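Local coordinates for twin-arginine translocation pathway signal protein (Burkholderia phytofirmans, PDB 2RJO) that binds beta-D-galactopyranose and probably serves as a periplasmic sugar-binding protein of the type that delivers ligands to a transporter, at residues 49-54 / 78-83; 7-12 / 55-60. All blocks are in the same frame, centred on the assembly; numbering follows the deposited sequence.

Overall arrangement
Both contacts lie in the lobe built on the mixed sheet, on the same side of the chain's centre, with their own centres about 9 Å apart. They share helix 47-60: its earlier turns, 49-54, pack beside helix 74-87 in contact 1, and its last turns, 55-60, rest on strand 7-12 in contact 2. Along the chain the segments alternate, in the order 7-12, 49-54, 55-60, 78-83. Contact 1 thus joins two successive crossover helices side by side, and contact 2 seats the first of them on the sheet. Arg13 and Asp70 of the galactose pocket follow strands 7-12 and 65-69, and the side chain of Ile80 is about 11 Å from the bound sugar.

Contact 1. Residues 49-54 / 78-83; sequences KGIADI and RVIVEA
Ile51 reaches Val79 and Ile80 because its CG1 branch leaves on the side opposite the backbone nitrogen (chi1 -173°) and then bends at the next bond (chi2 55°), which sets CD1 against both residues. Ile51 CG1 meets Val79 CG2 at 4.1 Å, tip to tip, while the side chains of Ile51 and Ile80 slide past each other in opposite directions, with Ile51 CD1 3.8 Å from Ile80 CG1. Ile54, one turn beyond Ile51, meets the same Ile80; the two share a rotamer, each with CG1 beside its own backbone nitrogen, yet their side chains cross at about a right angle. Ile54 CD1 lies 3.6 Å from Ile80 CD1 and 3.7 Å from Ile80 CG1, so that one methyl rests against both branches of Ile80, CG2 included. The two helices are successive crossover connections of the Rossmann-like lobe of a periplasmic binding protein, lying side by side on one face of the sheet. Their short segments run nearly parallel, at 6°, with axes 10.4 Å apart, a spacing that branched residues such as isoleucine and valine bridge well. Ile54 and Ile80 are the buried pair, and both also touch Leu67 of strand 65-69, which runs between the two helices in sequence; Ile80 reaches Val69 as well. The partly exposed Val79 packs also against Arg55, and the small Ala83 lets Leu58 approach on the following turn.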
loop_
_atom_site.group_PDB
_atom_site.type_symbol
_atom_site.label_atom_id
_atom_site.label_comp_id
_atom_site.label_asym_id
_atom_site.label_seq_id
_atom_site.Cartn_x
_atom_site.Cartn_y
_atom_site.Cartn_z
ATOM N N LYS A 49 4.993 18.466 6.048
ATOM C CA LYS A 49 3.847 18.513 6.954
ATOM C C LYS A 49 3.779 17.251 7.822
ATOM O O LYS A 49 3.527 17.330 9.025
ATOM C CB LYS A 49 2.543 18.641 6.168
ATOM C CG LYS A 49 1.334 18.572 7.067
ATOM C CD LYS A 49 0.032 18.695 6.317
ATOM C CE LYS A 49 -1.127 18.465 7.268
ATOM N NZ LYS A 49 -2.421 18.637 6.592
ATOM N N GLY A 50 4.002 16.095 7.202
ATOM C CA GLY A 50 3.955 14.839 7.930
ATOM C C GLY A 50 4.899 14.767 9.111
ATOM O O GLY A 50 4.515 14.343 10.200
ATOM N N ILE A 51 6.141 15.186 8.916
ATOM C CA ILE A 51 7.090 15.129 10.013
ATOM C C ILE A 51 6.788 16.214 11.041
ATOM O O ILE A 51 6.983 16.021 12.246
ATOM C CB ILE A 51 8.541 15.261 9.502
ATOM C CG1 ILE A 51 9.513 15.026 10.652
ATOM C CG2 ILE A 51 8.769 16.624 8.919
ATOM C CD1 ILE A 51 9.295 13.704 11.363
ATOM N N ALA A 52 6.287 17.352 10.573
ATOM C CA ALA A 52 5.954 18.449 11.477
ATOM C C ALA A 52 4.860 18.011 12.440
ATOM O O ALA A 52 4.964 18.228 13.650
ATOM C CB ALA A 52 5.496 19.666 10.680
ATOM N N ASP A 53 3.814 17.387 11.900
ATOM C CA ASP A 53 2.694 16.904 12.700
ATOM C C ASP A 53 3.109 15.832 13.701
ATOM O O ASP A 53 2.659 15.831 14.854
ATOM C CB ASP A 53 1.597 16.343 11.788
ATOM C CG ASP A 53 0.901 17.421 10.988
ATOM O OD1 ASP A 53 1.375 18.576 11.022
ATOM O OD2 ASP A 53 -0.114 17.119 10.316
ATOM N N ILE A 54 3.955 14.911 13.252
ATOM C CA ILE A 54 4.426 13.837 14.107
ATOM C C ILE A 54 5.197 14.442 15.270
ATOM O O ILE A 54 5.063 13.987 16.405
ATOM C CB ILE A 54 5.327 12.854 13.323
ATOM C CG1 ILE A 54 4.474 12.022 12.360
ATOM C CG2 ILE A 54 6.060 11.948 14.276
ATOM C CD1 ILE A 54 5.267 11.168 11.395
ATOM N N ARG A 78 13.353 7.559 8.040
ATOM C CA ARG A 78 14.441 7.669 8.999
ATOM C C ARG A 78 14.226 8.799 9.989
ATOM O O ARG A 78 14.363 8.605 11.194
ATOM C CB ARG A 78 15.787 7.872 8.301
ATOM C CG ARG A 78 16.982 7.732 9.257
ATOM C CD ARG A 78 18.258 8.283 8.637
ATOM N NE ARG A 78 18.432 7.845 7.257
ATOM C CZ ARG A 78 18.744 6.605 6.890
ATOM N NH1 ARG A 78 18.923 5.661 7.802
ATOM N NH2 ARG A 78 18.881 6.318 5.599
ATOM N N VAL A 79 13.880 9.981 9.498
ATOM C CA VAL A 79 13.688 11.094 10.415
ATOM C C VAL A 79 12.528 10.836 11.369
ATOM O O VAL A 79 12.599 11.204 12.543
ATOM C CB VAL A 79 13.479 12.411 9.662
ATOM C CG1 VAL A 79 12.271 12.327 8.775
ATOM C CG2 VAL A 79 13.347 13.537 10.643
ATOM N N ILE A 80 11.471 10.191 10.881
ATOM C CA ILE A 80 10.330 9.875 11.729
ATOM C C ILE A 80 10.771 8.907 12.816
ATOM O O ILE A 80 10.451 9.087 13.982
ATOM C CB ILE A 80 9.194 9.214 10.921
ATOM C CG1 ILE A 80 8.596 10.228 9.952
ATOM C CG2 ILE A 80 8.133 8.640 11.867
ATOM C CD1 ILE A 80 7.558 9.634 9.026
ATOM N N VAL A 81 11.506 7.877 12.417
ATOM C CA VAL A 81 11.990 6.879 13.359
ATOM C C VAL A 81 12.942 7.494 14.383
ATOM O O VAL A 81 12.933 7.113 15.547
ATOM C CB VAL A 81 12.720 5.750 12.627
ATOM C CG1 VAL A 81 13.414 4.846 13.629
ATOM C CG2 VAL A 81 11.740 4.966 11.782
ATOM N N GLU A 82 13.761 8.445 13.939
ATOM C CA GLU A 82 14.706 9.109 14.823
ATOM C C GLU A 82 13.934 9.918 15.849
ATOM O O GLU A 82 14.257 9.891 17.029
ATOM C CB GLU A 82 15.614 10.043 14.031
ATOM C CG GLU A 82 16.891 9.406 13.484
ATOM C CD GLU A 82 17.428 10.134 12.256
ATOM O OE1 GLU A 82 17.136 11.349 12.086
ATOM O OE2 GLU A 82 18.151 9.493 11.459
ATOM N N ALA A 83 12.912 10.637 15.387
ATOM C CA ALA A 83 12.089 11.462 16.264
ATOM C C ALA A 83 11.371 10.626 17.328
ATOM O O ALA A 83 11.290 11.018 18.490
ATOM C CB ALA A 83 11.073 12.240 15.433
#

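Contact 2. Residues 7-12 / 55-60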
loop_
_atom_site.group_PDB
_atom_site.type_symbol
_atom_site.label_atom_id
_atom_site.label_comp_id
_atom_site.label_asym_id
_atom_site.label_seq_id
_atom_site.Cartn_x
_atom_site.Cartn_y
_atom_site.Cartn_z
ATOM N N THR A 7 -1.433 7.506 23.471
ATOM C CA THR A 7 -2.161 7.965 22.297
ATOM C C THR A 7 -1.795 7.091 21.107
ATOM O O THR A 7 -0.644 6.697 20.944
ATOM C CB THR A 7 -1.833 9.451 21.967
ATOM O OG1 THR A 7 -2.285 10.289 23.038
ATOM C CG2 THR A 7 -2.537 9.887 20.697
ATOM N N LEU A 8 -2.783 6.751 20.295
ATOM C CA LEU A 8 -2.517 5.958 19.111
ATOM C C LEU A 8 -2.671 6.911 17.928
ATOM O O LEU A 8 -3.663 7.641 17.845
ATOM C CB LEU A 8 -3.511 4.792 19.007
ATOM C CG LEU A 8 -3.475 3.752 20.131
ATOM C CD1 LEU A 8 -4.518 2.685 19.884
ATOM C CD2 LEU A 8 -2.094 3.130 20.215
ATOM N N ALA A 9 -1.691 6.924 17.026
ATOM C CA ALA A 9 -1.755 7.800 15.863
ATOM C C ALA A 9 -1.416 7.053 14.583
ATOM O O ALA A 9 -0.635 6.101 14.593
ATOM C CB ALA A 9 -0.818 8.969 16.037
ATOM N N CYS A 10 -2.019 7.489 13.481
ATOM C CA CYS A 10 -1.784 6.870 12.185
ATOM C C CYS A 10 -1.516 7.950 11.139
ATOM O O CYS A 10 -2.349 8.838 10.915
ATOM C CB CYS A 10 -2.993 6.029 11.784
ATOM S SG CYS A 10 -2.754 5.045 10.296
ATOM N N SER A 11 -0.344 7.882 10.512
ATOM C CA SER A 11 0.044 8.855 9.498
ATOM C C SER A 11 0.062 8.267 8.094
ATOM O O SER A 11 0.655 7.214 7.852
ATOM C CB SER A 11 1.429 9.432 9.806
ATOM O OG SER A 11 1.863 10.276 8.750
ATOM N N PHE A 12 -0.581 8.967 7.166
ATOM C CA PHE A 12 -0.635 8.529 5.778
ATOM C C PHE A 12 -0.843 9.692 4.807
ATOM O O PHE A 12 -1.148 10.817 5.211
ATOM C CB PHE A 12 -1.722 7.466 5.612
ATOM C CG PHE A 12 -3.035 7.856 6.192
ATOM C CD1 PHE A 12 -3.986 8.516 5.419
ATOM C CD2 PHE A 12 -3.322 7.586 7.528
ATOM C CE1 PHE A 12 -5.217 8.903 5.967
ATOM C CE2 PHE A 12 -4.550 7.969 8.090
ATOM C CZ PHE A 12 -5.495 8.629 7.306
ATOM N N ARG A 55 5.994 15.472 14.988
ATOM C CA ARG A 55 6.767 16.140 16.032
ATOM C C ARG A 55 5.826 16.844 17.000
ATOM O O ARG A 55 5.987 16.758 18.213
ATOM C CB ARG A 55 7.752 17.155 15.423
ATOM C CG ARG A 55 9.103 16.551 15.023
ATOM C CD ARG A 55 9.909 17.466 14.088
ATOM N NE ARG A 55 11.149 16.819 13.665
ATOM C CZ ARG A 55 11.866 17.172 12.600
ATOM N NH1 ARG A 55 11.476 18.181 11.825
ATOM N NH2 ARG A 55 12.977 16.502 12.298
ATOM N N ALA A 56 4.838 17.542 16.468
ATOM C CA ALA A 56 3.894 18.241 17.324
ATOM C C ALA A 56 3.198 17.269 18.280
ATOM O O ALA A 56 2.980 17.591 19.454
ATOM C CB ALA A 56 2.858 18.979 16.472
ATOM N N LEU A 57 2.866 16.078 17.781
ATOM C CA LEU A 57 2.181 15.073 18.590
ATOM C C LEU A 57 3.138 14.446 19.609
ATOM O O LEU A 57 2.761 14.187 20.752
ATOM C CB LEU A 57 1.578 13.988 17.676
ATOM C CG LEU A 57 0.368 13.175 18.159
ATOM C CD1 LEU A 57 -0.084 12.184 17.085
ATOM C CD2 LEU A 57 0.740 12.430 19.403
ATOM N N LEU A 58 4.377 14.202 19.198
ATOM C CA LEU A 58 5.348 13.612 20.105
ATOM C C LEU A 58 5.537 14.541 21.297
ATOM O O LEU A 58 5.768 14.085 22.407
ATOM C CB LEU A 58 6.681 13.374 19.392
ATOM C CG LEU A 58 6.748 12.241 18.362
ATOM C CD1 LEU A 58 8.124 12.241 17.710
ATOM C CD2 LEU A 58 6.494 10.893 19.022
ATOM N N GLN A 59 5.411 15.845 21.055
ATOM C CA GLN A 59 5.554 16.856 22.100
ATOM C C GLN A 59 4.376 16.926 23.068
ATOM O O GLN A 59 4.575 16.989 24.286
ATOM C CB GLN A 59 5.735 18.240 21.487
ATOM C CG GLN A 59 7.105 18.521 20.927
ATOM C CD GLN A 59 7.226 19.972 20.502
ATOM O OE1 GLN A 59 7.084 20.890 21.329
ATOM N NE2 GLN A 59 7.475 20.194 19.210
ATOM N N LYS A 60 3.157 16.941 22.535
ATOM C CA LYS A 60 1.965 17.013 23.373
ATOM C C LYS A 60 1.679 15.742 24.158
ATOM O O LYS A 60 0.856 15.752 25.062
ATOM C CB LYS A 60 0.730 17.365 22.544
ATOM C CG LYS A 60 0.653 18.827 22.136
ATOM C CD LYS A 60 0.731 19.786 23.333
ATOM C CE LYS A 60 -0.479 19.639 24.259
ATOM N NZ LYS A 60 -0.220 20.370 25.539
#
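Ala9 and Leu57 meet as methyl groups, without a planar group on either side; Thr7 and Ala9 point to the sheet face under helix 47-60. Leu8 and Cys10 point to the other face, where Phe30 and Phe23 of helix 18-34 receive them. At its two edges strand 7-12 is flanked by parallel neighbours, 38-42 and 65-69, and Ala9 shares backbone hydrogen bonding with Val66. Ala9 CB approaches Leu57 CD1 to 3.5 Å, closer than carbons usually pack, and the short side chain of alanine is what allows the leucine to come down so near the strand. Leu57 achieves this with CG swung roughly opposite the backbone nitrogen (chi1 -155°), its two methyls spreading along the strand: CD1 to Ala9, CD2 toward Thr7. Helix 47-60 is the connection of a beta-alpha-beta crossover that leaves strand 38-42, passes over strand 7-12 and enters strand 65-69, as the Rossmann-like lobes of periplasmic binding proteins are built. Leu57 accordingly touches Val39 and Leu65, one from each flanking strand, besides the central Ala9. Thr7 offers its methyl, CG2, rather than its hydroxyl, and Thr7 CG2 lies 4.3 Å from Leu57 CD2, a looser approach near the start of the strand. Beyond the helix, Thr61 OG1 is hydrogen-bonded to the carbonyl oxygen of Leu57.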